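Local coordinates for transcriptional regulator, LacI family protein (Rhodococcus jostii, PDB 3K9C), which probably acts as a DNA-binding transcription factor of the LacI family that recognises cis-regulatory DNA and so controls transcription, at residues Asp28-Glu31 with Gln32-Ala36; Asp202-Arg206 with Ser207-Val211; Thr75-Asp78 with Thr79-Gly83; Asp222-Leu225 with Ala226-His230. All blocks are in the same frame, centred on the assembly; numbering follows the deposited sequence.

Contact 1 of 4, residues Asp28-Glu31 with Gln32-Ala36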
loop_
_atom_site.group_PDB
_atom_site.type_symbol
_atom_site.label_atom_id
_atom_site.label_comp_id
_atom_site.label_asym_id
_atom_site.label_seq_id
_atom_site.Cartn_x
_atom_site.Cartn_y
_atom_site.Cartn_z
ATOM N N ASP B 28 -4.866 -7.133 1.722
ATOM C CA ASP B 28 -5.481 -7.950 2.780
ATOM C C ASP B 28 -6.010 -9.265 2.211
ATOM O O ASP B 28 -5.821 -10.326 2.798
ATOM C CB ASP B 28 -6.658 -7.222 3.437
ATOM C CG ASP B 28 -6.239 -5.980 4.195
ATOM O OD1 ASP B 28 -5.268 -6.043 4.979
ATOM O OD2 ASP B 28 -6.902 -4.935 4.012
ATOM N N LEU B 29 -6.700 -9.179 1.079
ATOM C CA LEU B 29 -7.254 -10.361 0.431
ATOM C C LEU B 29 -6.148 -11.312 -0.001
ATOM O O LEU B 29 -6.256 -12.519 0.202
ATOM C CB LEU B 29 -8.116 -9.972 -0.783
ATOM C CG LEU B 29 -9.506 -9.382 -0.479
ATOM C CD1 LEU B 29 -10.206 -8.970 -1.765
ATOM C CD2 LEU B 29 -10.350 -10.409 0.268
ATOM N N VAL B 30 -5.077 -10.780 -0.585
ATOM C CA VAL B 30 -3.977 -11.641 -1.024
ATOM C C VAL B 30 -3.364 -12.389 0.160
ATOM O O VAL B 30 -3.153 -13.600 0.093
ATOM C CB VAL B 30 -2.852 -10.838 -1.725
ATOM C CG1 VAL B 30 -1.582 -11.674 -1.780
ATOM C CG2 VAL B 30 -3.285 -10.450 -3.150
ATOM N N GLU B 31 -3.064 -11.666 1.235
ATOM C CA GLU B 31 -2.477 -12.294 2.407
ATOM C C GLU B 31 -3.326 -13.459 2.872
ATOM O O GLU B 31 -2.816 -14.550 3.110
ATOM C CB GLU B 31 -2.324 -11.293 3.556
ATOM C CG GLU B 31 -1.878 -11.940 4.865
ATOM C CD GLU B 31 -1.530 -10.915 5.931
ATOM O OE1 GLU B 31 -1.844 -9.718 5.743
ATOM O OE2 GLU B 31 -0.949 -11.308 6.964
ATOM N N GLN B 32 -4.628 -13.226 3.001
ATOM C CA GLN B 32 -5.529 -14.276 3.440
ATOM C C GLN B 32 -5.703 -15.395 2.406
ATOM O O GLN B 32 -5.872 -16.561 2.777
ATOM C CB GLN B 32 -6.881 -13.665 3.835
ATOM C CG GLN B 32 -6.750 -12.697 4.998
ATOM C CD GLN B 32 -6.119 -13.356 6.213
ATOM O OE1 GLN B 32 -5.444 -12.706 7.013
ATOM N NE2 GLN B 32 -6.351 -14.649 6.364
ATOM N N ILE B 33 -5.656 -15.063 1.116
ATOM C CA ILE B 33 -5.793 -16.092 0.087
ATOM C C ILE B 33 -4.627 -17.067 0.186
ATOM O O ILE B 33 -4.808 -18.280 0.089
ATOM C CB ILE B 33 -5.849 -15.480 -1.329
ATOM C CG1 ILE B 33 -7.192 -14.756 -1.509
ATOM C CG2 ILE B 33 -5.671 -16.575 -2.390
ATOM C CD1 ILE B 33 -7.319 -13.981 -2.808
ATOM N N TYR B 34 -3.430 -16.525 0.385
ATOM C CA TYR B 34 -2.232 -17.336 0.533
ATOM C C TYR B 34 -2.448 -18.340 1.664
ATOM O O TYR B 34 -2.161 -19.527 1.515
ATOM C CB TYR B 34 -1.037 -16.460 0.897
ATOM C CG TYR B 34 -0.132 -16.055 -0.247
ATOM C CD1 TYR B 34 0.071 -14.711 -0.541
ATOM C CD2 TYR B 34 0.593 -17.010 -0.976
ATOM C CE1 TYR B 34 0.980 -14.311 -1.523
ATOM C CE2 TYR B 34 1.507 -16.623 -1.965
ATOM C CZ TYR B 34 1.696 -15.269 -2.228
ATOM O OH TYR B 34 2.603 -14.852 -3.170
ATOM N N ALA B 35 -2.950 -17.846 2.794
ATOM C CA ALA B 35 -3.183 -18.683 3.966
ATOM C C ALA B 35 -4.262 -19.736 3.735
ATOM O O ALA B 35 -4.080 -20.904 4.090
ATOM C CB ALA B 35 -3.537 -17.806 5.176
ATOM N N ALA B 36 -5.383 -19.340 3.140
ATOM C CA ALA B 36 -6.461 -20.292 2.870
ATOM C C ALA B 36 -5.958 -21.358 1.891
ATOM O O ALA B 36 -6.235 -22.553 2.043
ATOM C CB ALA B 36 -7.669 -19.568 2.288
HETATM O O HOH W 1 -4.691 -9.963 6.124
#
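Gln32 gives its backbone N to Asp28 O at 3.1 Å, the usual i to i+4 bond of an alpha helix. Its amide arm bends at chi2 (-57°), and a water joins Gln32 OE1 to Glu31 OE1, the latter link weak; the other carboxylate oxygen of Glu31 bonds Ser52 of the second subunit, a reach that suits a long acidic chain at the helix surface. Ile33 N follows with a bond to Leu29 O of 2.8 Å. Because Ile33 CG1 stands beside the backbone N (chi1 -71°), it passes only 3.0 Å from that same Leu29 O. Tyr34 N meets Val30 O at 3.0 Å, and its side chain lies alongside that of Val30, both pointing the same way, with Val30 CG1 3.7 Å from Tyr34 CD1. Tyr34 OH is hydrogen-bonded to Ala48 N of the second subunit, and the ring makes a cation-pi contact with Arg53 there. Ala35 N bonds Glu31 O weakly. While Val30, Glu31 and Tyr34 also meet the second subunit, the apolar face, with Ile33 on Val17, Leu73 and Ala244, lies against strands 13-20, 42-49 and 67-73, as expected of the helix in a beta-alpha-beta unit.

Contact 2 of 4, residues Asp202-Arg206 with Ser207-Val211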
loop_
_atom_site.group_PDB
_atom_site.type_symbol
_atom_site.label_atom_id
_atom_site.label_comp_id
_atom_site.label_asym_id
_atom_site.label_seq_id
_atom_site.Cartn_x
_atom_site.Cartn_y
_atom_site.Cartn_z
ATOM N N ASP B 202 -7.691 13.893 5.816
ATOM C CA ASP B 202 -6.521 14.747 5.600
ATOM C C ASP B 202 -6.940 16.178 5.303
ATOM O O ASP B 202 -6.338 17.129 5.806
ATOM C CB ASP B 202 -5.676 14.267 4.421
ATOM C CG ASP B 202 -5.119 12.882 4.614
ATOM O OD1 ASP B 202 -4.841 12.492 5.770
ATOM O OD2 ASP B 202 -4.939 12.187 3.586
ATOM N N LEU B 203 -7.957 16.324 4.463
ATOM C CA LEU B 203 -8.449 17.642 4.097
ATOM C C LEU B 203 -9.136 18.315 5.272
ATOM O O LEU B 203 -8.879 19.482 5.565
ATOM C CB LEU B 203 -9.445 17.548 2.937
ATOM C CG LEU B 203 -10.024 18.920 2.578
ATOM C CD1 LEU B 203 -8.956 19.701 1.841
ATOM C CD2 LEU B 203 -11.268 18.789 1.722
ATOM N N LEU B 204 -10.021 17.577 5.936
ATOM C CA LEU B 204 -10.766 18.112 7.072
ATOM C C LEU B 204 -9.873 18.620 8.197
ATOM O O LEU B 204 -10.122 19.686 8.752
ATOM C CB LEU B 204 -11.726 17.051 7.623
ATOM C CG LEU B 204 -12.953 16.731 6.766
ATOM C CD1 LEU B 204 -13.789 15.654 7.442
ATOM C CD2 LEU B 204 -13.776 17.996 6.576
ATOM N N VAL B 205 -8.840 17.860 8.540
ATOM C CA VAL B 205 -7.951 18.275 9.615
ATOM C C VAL B 205 -7.114 19.478 9.184
ATOM O O VAL B 205 -6.835 20.357 9.987
ATOM C CB VAL B 205 -7.027 17.113 10.069
ATOM C CG1 VAL B 205 -6.062 16.743 8.975
ATOM C CG2 VAL B 205 -6.276 17.512 11.329
ATOM N N ARG B 206 -6.733 19.522 7.910
ATOM C CA ARG B 206 -5.933 20.630 7.389
ATOM C C ARG B 206 -6.792 21.868 7.194
ATOM O O ARG B 206 -6.279 22.975 7.015
ATOM C CB ARG B 206 -5.284 20.247 6.057
ATOM C CG ARG B 206 -4.149 19.250 6.182
ATOM C CD ARG B 206 -3.651 18.820 4.811
ATOM N NE ARG B 206 -2.450 17.995 4.894
ATOM C CZ ARG B 206 -2.386 16.805 5.485
ATOM N NH1 ARG B 206 -3.464 16.276 6.057
ATOM N NH2 ARG B 206 -1.237 16.140 5.503
ATOM N N SER B 207 -8.104 21.674 7.231
ATOM C CA SER B 207 -9.042 22.770 7.058
ATOM C C SER B 207 -9.475 23.315 8.409
ATOM O O SER B 207 -10.279 24.240 8.485
ATOM C CB SER B 207 -10.257 22.289 6.272
ATOM O OG SER B 207 -9.854 21.838 4.991
ATOM N N GLY B 208 -8.936 22.727 9.471
ATOM C CA GLY B 208 -9.268 23.165 10.814
ATOM C C GLY B 208 -10.538 22.563 11.386
ATOM O O GLY B 208 -10.995 22.968 12.455
ATOM N N ARG B 209 -11.119 21.592 10.692
ATOM C CA ARG B 209 -12.341 20.975 11.188
ATOM C C ARG B 209 -12.031 19.683 11.932
ATOM O O ARG B 209 -11.180 18.900 11.505
ATOM C CB ARG B 209 -13.302 20.718 10.030
ATOM C CG ARG B 209 -13.737 21.996 9.326
ATOM C CD ARG B 209 -14.772 21.708 8.255
ATOM N NE ARG B 209 -15.244 22.921 7.590
ATOM C CZ ARG B 209 -14.481 23.713 6.844
ATOM N NH1 ARG B 209 -13.198 23.429 6.658
ATOM N NH2 ARG B 209 -15.004 24.789 6.274
ATOM N N ASP B 210 -12.714 19.473 13.056
ATOM C CA ASP B 210 -12.498 18.280 13.866
ATOM C C ASP B 210 -13.390 17.116 13.476
ATOM O O ASP B 210 -14.556 17.291 13.106
ATOM C CB ASP B 210 -12.734 18.565 15.355
ATOM C CG ASP B 210 -11.712 19.510 15.948
ATOM O OD1 ASP B 210 -10.501 19.321 15.701
ATOM O OD2 ASP B 210 -12.123 20.437 16.679
ATOM N N VAL B 211 -12.822 15.921 13.578
ATOM C CA VAL B 211 -13.532 14.689 13.293
ATOM C C VAL B 211 -13.419 13.875 14.579
ATOM O O VAL B 211 -12.317 13.649 15.081
ATOM C CB VAL B 211 -12.883 13.922 12.121
ATOM C CG1 VAL B 211 -13.577 12.575 11.922
ATOM C CG2 VAL B 211 -12.979 14.746 10.850
#
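The guanidinium of Arg209, whose CD rests 4.2 Å from Leu204 CD2, has Ser207 CB at its edge and in its plane. That of Arg206 likewise uses its edge: NH1 bonds Asp202 O at 3.0 Å, with the oxygen only 10° out of the guanidinium plane. Arg206 N reaches the same Asp202 O from the opposite face of the peptide plane, so one carbonyl is gripped by two donors of a single residue. Arginine suits this place because its chain, extended from CG to NE, can run back along the helix and end in a flat group with several N-H donors.

The helix then ends in a Schellman motif. Arg209 N bonds Leu204 O at 2.9 Å, nearly along the carbonyl axis, and Gly208 N bonds Val205 O at 3.2 Å from well above the carbonyl plane. Gly208 makes the turn with a positive phi of 84°, where a side chain would press on the preceding carbonyl. Ser207, the residue just after the helix, turns its OG beside its own backbone N (chi1 -61°) and donates to Leu203 O at 2.6 Å; its N makes weak bonds to Leu203 O and to Leu204 O.

Beyond the turn the chain continues in extended form, and the side chains of Val211 and Leu204 cross at about a right angle, Val211 CG2 3.6 Å from Leu204 CD1. Leu204 touches Met176 of helix 169-181 and Val217 of strand 216-218, which Val211 also touches, while Val205 packs on Arg206 of the second subunit.

Contact 3 of 4, residues Thr75-Asp78 with Thr79-Gly83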
loop_
_atom_site.group_PDB
_atom_site.type_symbol
_atom_site.label_atom_id
_atom_site.label_comp_id
_atom_site.label_asym_id
_atom_site.label_seq_id
_atom_site.Cartn_x
_atom_site.Cartn_y
_atom_site.Cartn_z
ATOM N N THR B 75 -11.625 -7.310 -10.744
ATOM C CA THR B 75 -11.350 -7.217 -12.175
ATOM C C THR B 75 -12.260 -6.237 -12.922
ATOM O O THR B 75 -13.407 -6.013 -12.532
ATOM C CB THR B 75 -11.469 -8.610 -12.847
ATOM O OG1 THR B 75 -11.095 -8.512 -14.228
ATOM C CG2 THR B 75 -12.894 -9.133 -12.747
ATOM N N ARG B 76 -11.738 -5.670 -14.004
ATOM C CA ARG B 76 -12.488 -4.722 -14.822
ATOM C C ARG B 76 -12.835 -5.332 -16.188
ATOM O O ARG B 76 -13.332 -4.638 -17.078
ATOM C CB ARG B 76 -11.681 -3.431 -15.025
ATOM C CG ARG B 76 -11.143 -2.808 -13.742
ATOM C CD ARG B 76 -12.254 -2.464 -12.770
ATOM N NE ARG B 76 -12.971 -1.257 -13.167
ATOM C CZ ARG B 76 -12.474 -0.028 -13.073
ATOM N NH1 ARG B 76 -11.251 0.163 -12.588
ATOM N NH2 ARG B 76 -13.198 1.012 -13.465
ATOM N N PHE B 77 -12.560 -6.624 -16.345
ATOM C CA PHE B 77 -12.853 -7.335 -17.587
ATOM C C PHE B 77 -14.348 -7.328 -17.867
ATOM O O PHE B 77 -15.152 -7.501 -16.950
ATOM C CB PHE B 77 -12.406 -8.797 -17.489
ATOM C CG PHE B 77 -10.955 -9.024 -17.794
ATOM C CD1 PHE B 77 -10.112 -7.962 -18.120
ATOM C CD2 PHE B 77 -10.440 -10.319 -17.802
ATOM C CE1 PHE B 77 -8.784 -8.184 -18.450
ATOM C CE2 PHE B 77 -9.103 -10.554 -18.135
ATOM C CZ PHE B 77 -8.275 -9.481 -18.462
ATOM N N ASP B 78 -14.720 -7.134 -19.130
ATOM C CA ASP B 78 -16.134 -7.158 -19.498
ATOM C C ASP B 78 -16.540 -8.610 -19.765
ATOM O O ASP B 78 -15.721 -9.525 -19.646
ATOM C CB ASP B 78 -16.410 -6.297 -20.744
ATOM C CG ASP B 78 -15.582 -6.714 -21.949
ATOM O OD1 ASP B 78 -15.438 -7.935 -22.191
ATOM O OD2 ASP B 78 -15.084 -5.817 -22.665
ATOM N N THR B 79 -17.805 -8.809 -20.122
ATOM C CA THR B 79 -18.337 -10.140 -20.396
ATOM C C THR B 79 -17.475 -10.946 -21.359
ATOM O O THR B 79 -17.222 -12.132 -21.139
ATOM C CB THR B 79 -19.761 -10.053 -20.990
ATOM O OG1 THR B 79 -20.599 -9.286 -20.117
ATOM C CG2 THR B 79 -20.352 -11.446 -21.164
ATOM N N ASP B 80 -17.029 -10.295 -22.427
ATOM C CA ASP B 80 -16.215 -10.935 -23.457
ATOM C C ASP B 80 -14.845 -11.402 -22.966
ATOM O O ASP B 80 -14.447 -12.543 -23.204
ATOM C CB ASP B 80 -16.042 -9.976 -24.635
ATOM C CG ASP B 80 -17.355 -9.336 -25.061
ATOM O OD1 ASP B 80 -17.926 -8.560 -24.261
ATOM O OD2 ASP B 80 -17.820 -9.612 -26.188
ATOM N N GLU B 81 -14.121 -10.516 -22.289
ATOM C CA GLU B 81 -12.802 -10.856 -21.769
ATOM C C GLU B 81 -12.919 -11.981 -20.740
ATOM O O GLU B 81 -12.108 -12.903 -20.728
ATOM C CB GLU B 81 -12.156 -9.619 -21.136
ATOM C CG GLU B 81 -11.938 -8.469 -22.115
ATOM C CD GLU B 81 -11.477 -7.192 -21.431
ATOM O OE1 GLU B 81 -12.253 -6.626 -20.631
ATOM O OE2 GLU B 81 -10.337 -6.756 -21.694
ATOM N N LEU B 82 -13.925 -11.899 -19.874
ATOM C CA LEU B 82 -14.137 -12.935 -18.869
ATOM C C LEU B 82 -14.448 -14.249 -19.575
ATOM O O LEU B 82 -13.867 -15.286 -19.261
ATOM C CB LEU B 82 -15.304 -12.571 -17.950
ATOM C CG LEU B 82 -14.998 -11.602 -16.812
ATOM C CD1 LEU B 82 -16.282 -11.207 -16.105
ATOM C CD2 LEU B 82 -14.027 -12.269 -15.843
ATOM N N GLY B 83 -15.372 -14.189 -20.530
ATOM C CA GLY B 83 -15.748 -15.378 -21.271
ATOM C C GLY B 83 -14.540 -16.079 -21.850
ATOM O O GLY B 83 -14.345 -17.273 -21.634
#
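Asp78 and Glu81 exchange hydrogen bonds in both directions. Glu81 N donates to Asp78 OD1 at 2.9 Å, almost in line with the C-O bond, and Asp78 N donates to Glu81 OE1 at 2.9 Å, using the anti lone pair of that oxygen. The first bond is possible because Asp78 CG sits between its own backbone N and carbonyl carbon (chi1 57°), folding the carboxylate over the start of the helix. Leu82 N to Asp78 O, 3.0 Å and nearly straight, is the first regular helical bond. In the loop before it, Thr75 OG1 accepts from Phe77 N in an ST turn; the same hydroxyl is also hydrogen-bonded to Glu55.

This reciprocal pair is a capping box, with Asp78 as the N-cap of helix 79-86: a short acidic chain covers the early amide of Glu81, and a longer one reaches back to the cap residue.

Apolar packing accompanies the cap. Phe77 CB touches Leu82 CG at 3.9 Å, a hydrophobic staple between the residue before the cap and the first full turn, and both side chains are buried, Phe77 on Val59 and Leu82 on Val93. Glu81 CB makes a CH-pi contact over one face of the Phe77 ring, 4.0 Å from its centroid, the methylene part of an acidic side chain serving as apolar surface.

Like charges also crowd here. Asp78 OD1 and Asp80 OD1 are 3.3 Å apart, a repulsion that the amides of the helix start probably ease.

Contact 4 of 4, residues Asp222-Leu225 with Ala226-His230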
loop_
_atom_site.group_PDB
_atom_site.type_symbol
_atom_site.label_atom_id
_atom_site.label_comp_id
_atom_site.label_asym_id
_atom_site.label_seq_id
_atom_site.Cartn_x
_atom_site.Cartn_y
_atom_site.Cartn_z
ATOM N N ASP B 222 -12.238 -1.846 5.976
ATOM C CA ASP B 222 -11.567 -2.149 7.244
ATOM C C ASP B 222 -10.167 -2.643 6.899
ATOM O O ASP B 222 -9.756 -3.734 7.303
ATOM C CB ASP B 222 -12.317 -3.217 8.061
ATOM C CG ASP B 222 -11.785 -3.342 9.499
ATOM O OD1 ASP B 222 -11.275 -2.337 10.036
ATOM O OD2 ASP B 222 -11.891 -4.434 10.104
ATOM N N SER B 223 -9.448 -1.827 6.135
ATOM C CA SER B 223 -8.097 -2.164 5.716
ATOM C C SER B 223 -7.112 -1.609 6.741
ATOM O O SER B 223 -7.520 -0.944 7.692
ATOM C CB SER B 223 -7.819 -1.580 4.325
ATOM O OG SER B 223 -7.763 -0.169 4.360
ATOM N N ARG B 224 -5.824 -1.878 6.539
ATOM C CA ARG B 224 -4.785 -1.429 7.464
ATOM C C ARG B 224 -4.830 0.070 7.727
ATOM O O ARG B 224 -4.440 0.534 8.796
ATOM C CB ARG B 224 -3.390 -1.805 6.939
ATOM C CG ARG B 224 -2.943 -1.044 5.695
ATOM C CD ARG B 224 -1.491 -1.363 5.336
ATOM N NE ARG B 224 -0.557 -0.950 6.383
ATOM C CZ ARG B 224 -0.183 0.304 6.604
ATOM N NH1 ARG B 224 -0.658 1.284 5.844
ATOM N NH2 ARG B 224 0.657 0.582 7.595
ATOM N N LEU B 225 -5.312 0.827 6.752
ATOM C CA LEU B 225 -5.396 2.276 6.890
ATOM C C LEU B 225 -6.303 2.655 8.056
ATOM O O LEU B 225 -5.978 3.534 8.841
ATOM C CB LEU B 225 -5.956 2.886 5.599
ATOM C CG LEU B 225 -5.226 2.571 4.291
ATOM C CD1 LEU B 225 -6.045 3.058 3.115
ATOM C CD2 LEU B 225 -3.857 3.229 4.306
ATOM N N ALA B 226 -7.438 1.972 8.161
ATOM C CA ALA B 226 -8.428 2.249 9.197
ATOM C C ALA B 226 -8.022 1.915 10.629
ATOM O O ALA B 226 -8.462 2.581 11.577
ATOM C CB ALA B 226 -9.728 1.527 8.857
ATOM N N ARG B 227 -7.189 0.894 10.795
ATOM C CA ARG B 227 -6.789 0.486 12.132
ATOM C C ARG B 227 -5.571 1.233 12.678
ATOM O O ARG B 227 -5.267 1.134 13.868
ATOM C CB ARG B 227 -6.537 -1.022 12.158
ATOM C CG ARG B 227 -5.196 -1.435 11.591
ATOM C CD ARG B 227 -5.136 -2.933 11.317
ATOM N NE ARG B 227 -5.994 -3.289 10.187
ATOM C CZ ARG B 227 -5.866 -4.404 9.478
ATOM N NH1 ARG B 227 -4.911 -5.272 9.788
ATOM N NH2 ARG B 227 -6.677 -4.643 8.453
ATOM N N ILE B 228 -4.879 1.978 11.821
ATOM C CA ILE B 228 -3.716 2.732 12.267
ATOM C C ILE B 228 -4.102 3.491 13.527
ATOM O O ILE B 228 -5.081 4.227 13.538
ATOM C CB ILE B 228 -3.236 3.739 11.196
ATOM C CG1 ILE B 228 -2.732 2.981 9.965
ATOM C CG2 ILE B 228 -2.129 4.610 11.766
ATOM C CD1 ILE B 228 -2.380 3.871 8.788
ATOM N N PRO B 229 -3.331 3.309 14.612
ATOM C CA PRO B 229 -3.530 3.935 15.918
ATOM C C PRO B 229 -3.972 5.394 15.969
ATOM O O PRO B 229 -4.827 5.739 16.782
ATOM C CB PRO B 229 -2.187 3.712 16.601
ATOM C CG PRO B 229 -1.823 2.366 16.123
ATOM C CD PRO B 229 -2.136 2.446 14.639
ATOM N N HIS B 230 -3.402 6.257 15.131
ATOM C CA HIS B 230 -3.800 7.664 15.174
ATOM C C HIS B 230 -4.882 8.032 14.164
ATOM O O HIS B 230 -5.329 9.177 14.116
ATOM C CB HIS B 230 -2.577 8.580 15.007
ATOM C CG HIS B 230 -1.849 8.398 13.716
ATOM N ND1 HIS B 230 -2.126 9.144 12.591
ATOM C CD2 HIS B 230 -0.868 7.532 13.360
ATOM C CE1 HIS B 230 -1.353 8.746 11.597
ATOM N NE2 HIS B 230 -0.582 7.768 12.038
#
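Ala226, Arg227 and Arg224 share most of the buried surface in this short, weakly bonded helical turn. Ala226 N bonds Ser223 O at 3.0 Å from above the carbonyl plane, and its methyl group lies 3.5 Å from that oxygen; alanine is small enough to fit between Asp194, Met233 and Arg272. With CG between backbone N and carbonyl carbon (chi1 79°) and a bend at chi3, Arg227 lays one guanidinium face over Arg224 CA, which is 3.3 Å from the guanidinium plane, toward its rim, while NH2 makes a weak 3.4 Å bond to Asp222 O at the edge. Arginine suits the place, its long chain ending in a flat group that can pack by its face and donate at its edge. Arg224 O receives weak bonds from Arg227 N and Ile228 N, and Ile228 CG1 comes to 3.2 Å from it. The Arg224 side chain leaves the turn to form a salt bridge with Glu169 of the second subunit, as Asp222 does with Arg272 of its own chain. Ser223 and Leu225 touch Pro24 of helix 24-39, Leu225 also packs on Thr198 of helix 194-206, and Ala226 rests on Thr235 of strand 235-237.

Overall arrangement
From the N terminus the order is contact 1, contact 3, contact 2, contact 4; each is local, so none nests in or crosses another. Contact 1 lies within helix 24-39, beside the mixed sheet, and contact 3 starts helix 79-86 after strand 67-73 of that sheet. Contact 2 ends helix 194-206 and turns toward strand 216-218 of the parallel sheet; contact 4 follows that strand and leads to strand 235-237, which returns to the mixed sheet. Contacts 1 and 4 touch, Asp28 OD2 3.5 Å from Ser223 CA, joining helix 24-39 to the turn 224-227 that follows the parallel sheet's strand 216-218. Contacts 1, 2 and 4 all meet the second subunit.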